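Local coordinates for type VII secretion system protein EssB (Staphylococcus aureus, PDB 4ANN), which is a membrane component of the type VII (Ess) secretion system, probably required for secretion of EsxA and EsxB, and is represented here by its cytoplasmic segment, at residues 85-93 and 110-120. Residues are numbered along the deposited sequence; the frame is centred on the assembly and turned at random.
Sequences RYLLNIKNL and LFFTRDGLPIA
Two waters grip the hydroxyl of Tyr86: one, 2.7 Å from OH, also accepts a hydrogen bond from Arg85 NH2 and donates to Arg114 O, while the other donates to Thr113 O. Arg85, its NE in a salt bridge with Glu82, bends at chi3 (69°) and sends NH1 to Asp115 O (2.9 Å), which lies in the guanidinium plane although the nitrogen stands above the carbonyl plane. Asn89 ND2 likewise approaches Gly116 O from above the carbonyl plane, at 2.9 Å. Between these bonds Gly116 CA makes a CH-pi contact over one Tyr86 ring face, 3.8 Å from its centroid. Gly116 N, bonded to Thr113 O, closes a type I turn, and the positive phi (82°) makes Gly116 a G1 bulge. Strands 110-112 and 118-120 thus form a beta-hairpin in a domain consistent with a kinase-like fold; helix 80-89 lies along it. Thr113 OG1 accepts a hydrogen bond from Leu117 N. Tyr86 CD2 lies over one Phe112 face, the rings oblique at 57°, while Ile90 CG1 meets the same ring at its edge. Pro118 packs CG against Asn89 O and CB against Leu93 CG; a third water links Asn92 ND2 to Pro118 O.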
ATOM      1  N   ARG A  85       2.649  14.666   7.146  1.00  6.47           N
ATOM      2  CA  ARG A  85       1.805  14.985   5.994  1.00  6.19           C
ATOM      3  C   ARG A  85       1.664  13.755   5.091  1.00  5.87           C
ATOM      4  O   ARG A  85       0.557  13.401   4.654  1.00  6.59           O
ATOM      5  CB  ARG A  85       2.338  16.178   5.259  1.00  6.50           C
ATOM      6  CG  ARG A  85       1.465  16.592   4.091  1.00  7.11           C
ATOM      7  CD  ARG A  85       1.844  17.942   3.512  1.00  7.12           C
ATOM      8  NE  ARG A  85       3.134  17.986   2.812  1.00  7.25           N
ATOM      9  CZ  ARG A  85       3.334  17.658   1.570  1.00  6.91           C
ATOM     10  NH1 ARG A  85       2.349  17.156   0.841  1.00  7.81           N
ATOM     11  NH2 ARG A  85       4.537  17.808   1.047  1.00  8.05           N
ATOM     12  N   TYR A  86       2.797  13.136   4.759  1.00  5.85           N
ATOM     13  CA  TYR A  86       2.802  11.963   3.928  1.00  5.85           C
ATOM     14  C   TYR A  86       2.028  10.825   4.578  1.00  5.85           C
ATOM     15  O   TYR A  86       1.198  10.148   3.920  1.00  6.44           O
ATOM     16  CB  TYR A  86       4.230  11.522   3.613  1.00  6.04           C
ATOM     17  CG  TYR A  86       4.886  12.286   2.459  1.00  6.06           C
ATOM     18  CD1 TYR A  86       5.011  13.665   2.415  1.00  6.79           C
ATOM     19  CD2 TYR A  86       5.390  11.584   1.358  1.00  6.22           C
ATOM     20  CE1 TYR A  86       5.600  14.317   1.366  1.00  7.47           C
ATOM     21  CE2 TYR A  86       5.984  12.239   0.305  1.00  6.41           C
ATOM     22  CZ  TYR A  86       6.077  13.619   0.292  1.00  6.82           C
ATOM     23  OH  TYR A  86       6.645  14.288  -0.753  1.00  7.92           O
ATOM     24  N   LEU A  87       2.267  10.572   5.859  1.00  5.73           N
ATOM     25  CA  LEU A  87       1.554   9.504   6.565  1.00  6.11           C
ATOM     26  C   LEU A  87       0.048   9.731   6.575  1.00  5.94           C
ATOM     27  O   LEU A  87      -0.719   8.785   6.344  1.00  6.71           O
ATOM     28  CB  LEU A  87       2.081   9.355   7.974  1.00  6.45           C
ATOM     29  CG  LEU A  87       3.459   8.753   8.148  1.00  6.27           C
ATOM     30  CD1 LEU A  87       3.938   8.930   9.571  1.00  6.97           C
ATOM     31  CD2 LEU A  87       3.463   7.304   7.739  1.00  6.72           C
ATOM     32  N   LEU A  88      -0.385  10.957   6.835  1.00  6.18           N
ATOM     33  CA  LEU A  88      -1.796  11.302   6.816  1.00  6.33           C
ATOM     34  C   LEU A  88      -2.391  11.046   5.449  1.00  6.57           C
ATOM     35  O   LEU A  88      -3.528  10.579   5.320  1.00  8.84           O
ATOM     36  CB  LEU A  88      -1.981  12.728   7.258  1.00  7.25           C
ATOM     37  CG  LEU A  88      -1.924  12.951   8.779  1.00  8.28           C
ATOM     38  CD1 LEU A  88      -1.627  14.397   9.125  1.00 10.44           C
ATOM     39  CD2 LEU A  88      -3.254  12.514   9.422  1.00 11.16           C
ATOM     40  N   ASN A  89      -1.641  11.347   4.399  1.00  5.92           N
ATOM     41  CA  ASN A  89      -2.166  11.170   3.043  1.00  6.25           C
ATOM     42  C   ASN A  89      -2.346   9.737   2.648  1.00  6.44           C
ATOM     43  O   ASN A  89      -3.087   9.477   1.675  1.00  7.06           O
ATOM     44  CB  ASN A  89      -1.276  11.891   2.028  1.00  6.39           C
ATOM     45  CG  ASN A  89      -1.397  13.417   2.068  1.00  6.39           C
ATOM     46  OD1 ASN A  89      -2.354  13.962   2.606  1.00  7.61           O
ATOM     47  ND2 ASN A  89      -0.437  14.071   1.463  1.00  6.76           N
ATOM     48  N   ILE A  90      -1.719   8.780   3.316  1.00  6.69           N
ATOM     49  CA  ILE A  90      -1.844   7.355   2.932  1.00  7.01           C
ATOM     50  C   ILE A  90      -3.295   6.926   2.884  1.00  7.65           C
ATOM     51  O   ILE A  90      -3.691   6.097   2.069  1.00  8.84           O
ATOM     52  CB  ILE A  90      -1.018   6.464   3.867  1.00  7.30           C
ATOM     53  CG1 ILE A  90       0.471   6.715   3.685  1.00  7.26           C
ATOM     54  CG2 ILE A  90      -1.404   4.990   3.727  1.00  9.20           C
ATOM     55  CD1 ILE A  90       1.361   6.040   4.719  1.00  7.56           C
ATOM     56  N   LYS A  91      -4.129   7.474   3.764  0.80  8.47           N
ATOM     57  CA  LYS A  91      -5.543   7.094   3.823  0.80 10.39           C
ATOM     58  C   LYS A  91      -6.256   7.334   2.513  0.80  9.72           C
ATOM     59  O   LYS A  91      -7.330   6.732   2.272  0.80 11.18           O
ATOM     60  CB  LYS A  91      -6.204   7.861   4.981  0.80 13.94           C
ATOM     61  CG  LYS A  91      -6.689   9.277   4.667  0.80 22.24           C
ATOM     62  CD  LYS A  91      -7.624   9.735   5.772  0.80 31.50           C
ATOM     63  CE  LYS A  91      -8.202  11.139   5.720  0.80 36.81           C
ATOM     64  NZ  LYS A  91      -9.385  11.258   6.645  0.80 47.71           N
ATOM     65  N   ASN A  92      -5.730   8.177   1.622  1.00  9.68           N
ATOM     66  CA  ASN A  92      -6.319   8.412   0.304  1.00 10.06           C
ATOM     67  C   ASN A  92      -6.395   7.133  -0.544  1.00  9.56           C
ATOM     68  O   ASN A  92      -7.243   7.057  -1.438  1.00 10.95           O
ATOM     69  CB  ASN A  92      -5.527   9.474  -0.436  1.00 11.50           C
ATOM     70  CG  ASN A  92      -6.249  10.126  -1.574  1.00 12.37           C
ATOM     71  OD1 ASN A  92      -7.392  10.610  -1.427  1.00 15.27           O
ATOM     72  ND2 ASN A  92      -5.590  10.228  -2.719  1.00 18.24           N
ATOM     73  N   LEU A  93      -5.575   6.121  -0.241  1.00  9.53           N
ATOM     74  CA  LEU A  93      -5.705   4.860  -0.966  1.00 10.04           C
ATOM     75  C   LEU A  93      -7.024   4.198  -0.781  1.00 11.15           C
ATOM     76  O   LEU A  93      -7.425   3.345  -1.581  1.00 14.59           O
ATOM     77  CB  LEU A  93      -4.558   3.887  -0.606  1.00 11.21           C
ATOM     78  CG  LEU A  93      -3.228   4.234  -1.247  1.00 11.34           C
ATOM     79  CD1 LEU A  93      -2.185   3.255  -0.723  1.00 13.30           C
ATOM     80  CD2 LEU A  93      -3.301   4.257  -2.798  1.00 14.06           C
ATOM     81  N   LEU A 110       4.101   0.818  -1.742  1.00  6.53           N
ATOM     82  CA  LEU A 110       3.646   2.161  -1.513  1.00  6.44           C
ATOM     83  C   LEU A 110       4.706   3.167  -1.980  1.00  5.99           C
ATOM     84  O   LEU A 110       5.865   3.121  -1.571  1.00  6.54           O
ATOM     85  CB  LEU A 110       3.386   2.373  -0.013  1.00  6.13           C
ATOM     86  CG  LEU A 110       2.902   3.757   0.383  1.00  6.64           C
ATOM     87  CD1 LEU A 110       1.605   4.132  -0.295  1.00  8.05           C
ATOM     88  CD2 LEU A 110       2.722   3.807   1.912  1.00  7.43           C
ATOM     89  N   PHE A 111       4.238   4.095  -2.789  1.00  6.07           N
ATOM     90  CA  PHE A 111       5.015   5.193  -3.328  1.00  6.19           C
ATOM     91  C   PHE A 111       4.232   6.490  -3.152  1.00  6.12           C
ATOM     92  O   PHE A 111       3.032   6.453  -2.858  1.00  7.00           O
ATOM     93  CB  PHE A 111       5.320   4.991  -4.825  1.00  7.59           C
ATOM     94  CG  PHE A 111       6.122   3.734  -5.101  1.00  7.31           C
ATOM     95  CD1 PHE A 111       5.509   2.501  -5.110  1.00  7.98           C
ATOM     96  CD2 PHE A 111       7.467   3.803  -5.325  1.00  8.51           C
ATOM     97  CE1 PHE A 111       6.219   1.354  -5.359  1.00 10.25           C
ATOM     98  CE2 PHE A 111       8.206   2.657  -5.567  1.00 10.18           C
ATOM     99  CZ  PHE A 111       7.577   1.426  -5.579  1.00 10.77           C
ATOM    100  N   PHE A 112       4.911   7.613  -3.330  1.00  6.44           N
ATOM    101  CA  PHE A 112       4.286   8.924  -3.246  1.00  6.78           C
ATOM    102  C   PHE A 112       4.583   9.747  -4.461  1.00  6.96           C
ATOM    103  O   PHE A 112       5.695   9.714  -5.008  1.00  8.00           O
ATOM    104  CB  PHE A 112       4.755   9.678  -1.989  1.00  6.85           C
ATOM    105  CG  PHE A 112       4.301   9.044  -0.708  1.00  6.61           C
ATOM    106  CD1 PHE A 112       3.080   9.340  -0.171  1.00  6.58           C
ATOM    107  CD2 PHE A 112       5.128   8.132  -0.033  1.00  7.10           C
ATOM    108  CE1 PHE A 112       2.650   8.786   1.041  1.00  6.95           C
ATOM    109  CE2 PHE A 112       4.686   7.604   1.169  1.00  7.69           C
ATOM    110  CZ  PHE A 112       3.473   7.901   1.708  1.00  7.43           C
ATOM    111  N   THR A 113       3.570  10.513  -4.877  1.00  7.36           N
ATOM    112  CA  THR A 113       3.797  11.500  -5.935  1.00  7.83           C
ATOM    113  C   THR A 113       4.586  12.677  -5.403  1.00  7.43           C
ATOM    114  O   THR A 113       4.859  12.803  -4.198  1.00  7.39           O
ATOM    115  CB  THR A 113       2.436  11.999  -6.452  1.00  8.56           C
ATOM    116  OG1 THR A 113       1.838  12.796  -5.436  1.00  9.14           O
ATOM    117  CG2 THR A 113       1.504  10.895  -6.868  1.00 10.06           C
ATOM    118  N   ARG A 114       4.959  13.614  -6.286  0.70  8.29           N
ATOM    119  CA  ARG A 114       5.658  14.817  -5.883  0.70  8.74           C
ATOM    120  C   ARG A 114       4.839  15.683  -4.927  0.70  8.03           C
ATOM    121  O   ARG A 114       5.430  16.491  -4.194  0.70  8.68           O
ATOM    122  CB  ARG A 114       6.048  15.638  -7.125  0.70 10.90           C
ATOM    123  CG  ARG A 114       7.270  15.079  -7.814  0.70 14.54           C
ATOM    124  CD  ARG A 114       7.491  15.733  -9.160  0.70 21.93           C
ATOM    125  NE  ARG A 114       8.119  14.804 -10.127  0.70 30.91           N
ATOM    126  CZ  ARG A 114       9.430  14.582 -10.109  0.70 35.57           C
ATOM    127  NH1 ARG A 114      10.253  15.177  -9.226  0.70 43.67           N
ATOM    128  NH2 ARG A 114      10.001  13.748 -10.977  0.70 43.49           N
ATOM    129  N   ASP A 115       3.533  15.543  -4.916  1.00  8.25           N
ATOM    130  CA  ASP A 115       2.652  16.194  -3.950  1.00  8.56           C
ATOM    131  C   ASP A 115       2.467  15.444  -2.649  1.00  8.17           C
ATOM    132  O   ASP A 115       1.765  15.940  -1.767  1.00  9.65           O
ATOM    133  CB  ASP A 115       1.296  16.489  -4.550  1.00  9.34           C
ATOM    134  CG  ASP A 115       1.330  17.839  -5.246  1.00  9.35           C
ATOM    135  OD1 ASP A 115       1.626  18.904  -4.611  1.00  9.46           O
ATOM    136  OD2 ASP A 115       1.195  17.855  -6.483  1.00 14.71           O
ATOM    137  N   GLY A 116       3.078  14.257  -2.519  1.00  7.46           N
ATOM    138  CA  GLY A 116       2.896  13.488  -1.290  1.00  7.39           C
ATOM    139  C   GLY A 116       1.634  12.672  -1.224  1.00  6.66           C
ATOM    140  O   GLY A 116       1.193  12.288  -0.137  1.00  7.22           O
ATOM    141  N   LEU A 117       1.040  12.382  -2.365  1.00  6.91           N
ATOM    142  CA  LEU A 117      -0.148  11.515  -2.423  1.00  7.01           C
ATOM    143  C   LEU A 117       0.289  10.095  -2.712  1.00  6.51           C
ATOM    144  O   LEU A 117       1.222   9.837  -3.442  1.00  7.40           O
ATOM    145  CB  LEU A 117      -1.137  11.981  -3.485  1.00  7.78           C
ATOM    146  CG  LEU A 117      -1.743  13.387  -3.250  1.00  8.87           C
ATOM    147  CD1 LEU A 117      -2.700  13.673  -4.400  1.00 12.46           C
ATOM    148  CD2 LEU A 117      -2.446  13.462  -1.924  1.00 11.31           C
ATOM    149  N   PRO A 118      -0.408   9.103  -2.067  1.00  6.62           N
ATOM    150  CA  PRO A 118       0.024   7.704  -2.146  1.00  6.83           C
ATOM    151  C   PRO A 118      -0.420   7.061  -3.453  1.00  7.03           C
ATOM    152  O   PRO A 118      -1.497   7.295  -3.996  1.00  8.83           O
ATOM    153  CB  PRO A 118      -0.699   7.077  -0.978  1.00  7.16           C
ATOM    154  CG  PRO A 118      -2.002   7.853  -0.879  1.00  7.10           C
ATOM    155  CD  PRO A 118      -1.538   9.276  -1.155  1.00  6.96           C
ATOM    156  N   ILE A 119       0.447   6.147  -3.871  0.50  7.00           N
ATOM    157  CA  ILE A 119       0.327   5.368  -5.092  0.50  7.67           C
ATOM    158  C   ILE A 119       0.717   3.924  -4.805  0.50  7.46           C
ATOM    159  O   ILE A 119       1.771   3.656  -4.193  0.50  8.14           O
ATOM    160  CB  ILE A 119       1.278   5.986  -6.154  0.50  9.27           C
ATOM    161  CG1 ILE A 119       1.055   7.490  -6.380  0.50 11.99           C
ATOM    162  CG2 ILE A 119       1.225   5.226  -7.447  0.50 11.06           C
ATOM    163  CD1 ILE A 119      -0.312   7.750  -7.005  0.50 12.96           C
ATOM    164  N   ALA A 120      -0.119   2.956  -5.224  1.00  7.43           N
ATOM    165  CA  ALA A 120       0.208   1.555  -4.965  1.00  7.23           C
ATOM    166  C   ALA A 120       0.785   0.913  -6.203  1.00  6.90           C
ATOM    167  O   ALA A 120       0.639   1.394  -7.339  1.00  8.55           O
ATOM    168  CB  ALA A 120      -1.027   0.800  -4.499  1.00  8.54           C
TER
HETATM  169  O   HOH W   1       5.475  16.675  -1.396  1.00 10.55           O
HETATM  170  O   HOH W   2       7.322  12.758  -2.783  1.00 11.21           O
HETATM  171  O   HOH W   3      -3.365   9.269  -3.990  1.00 11.26           O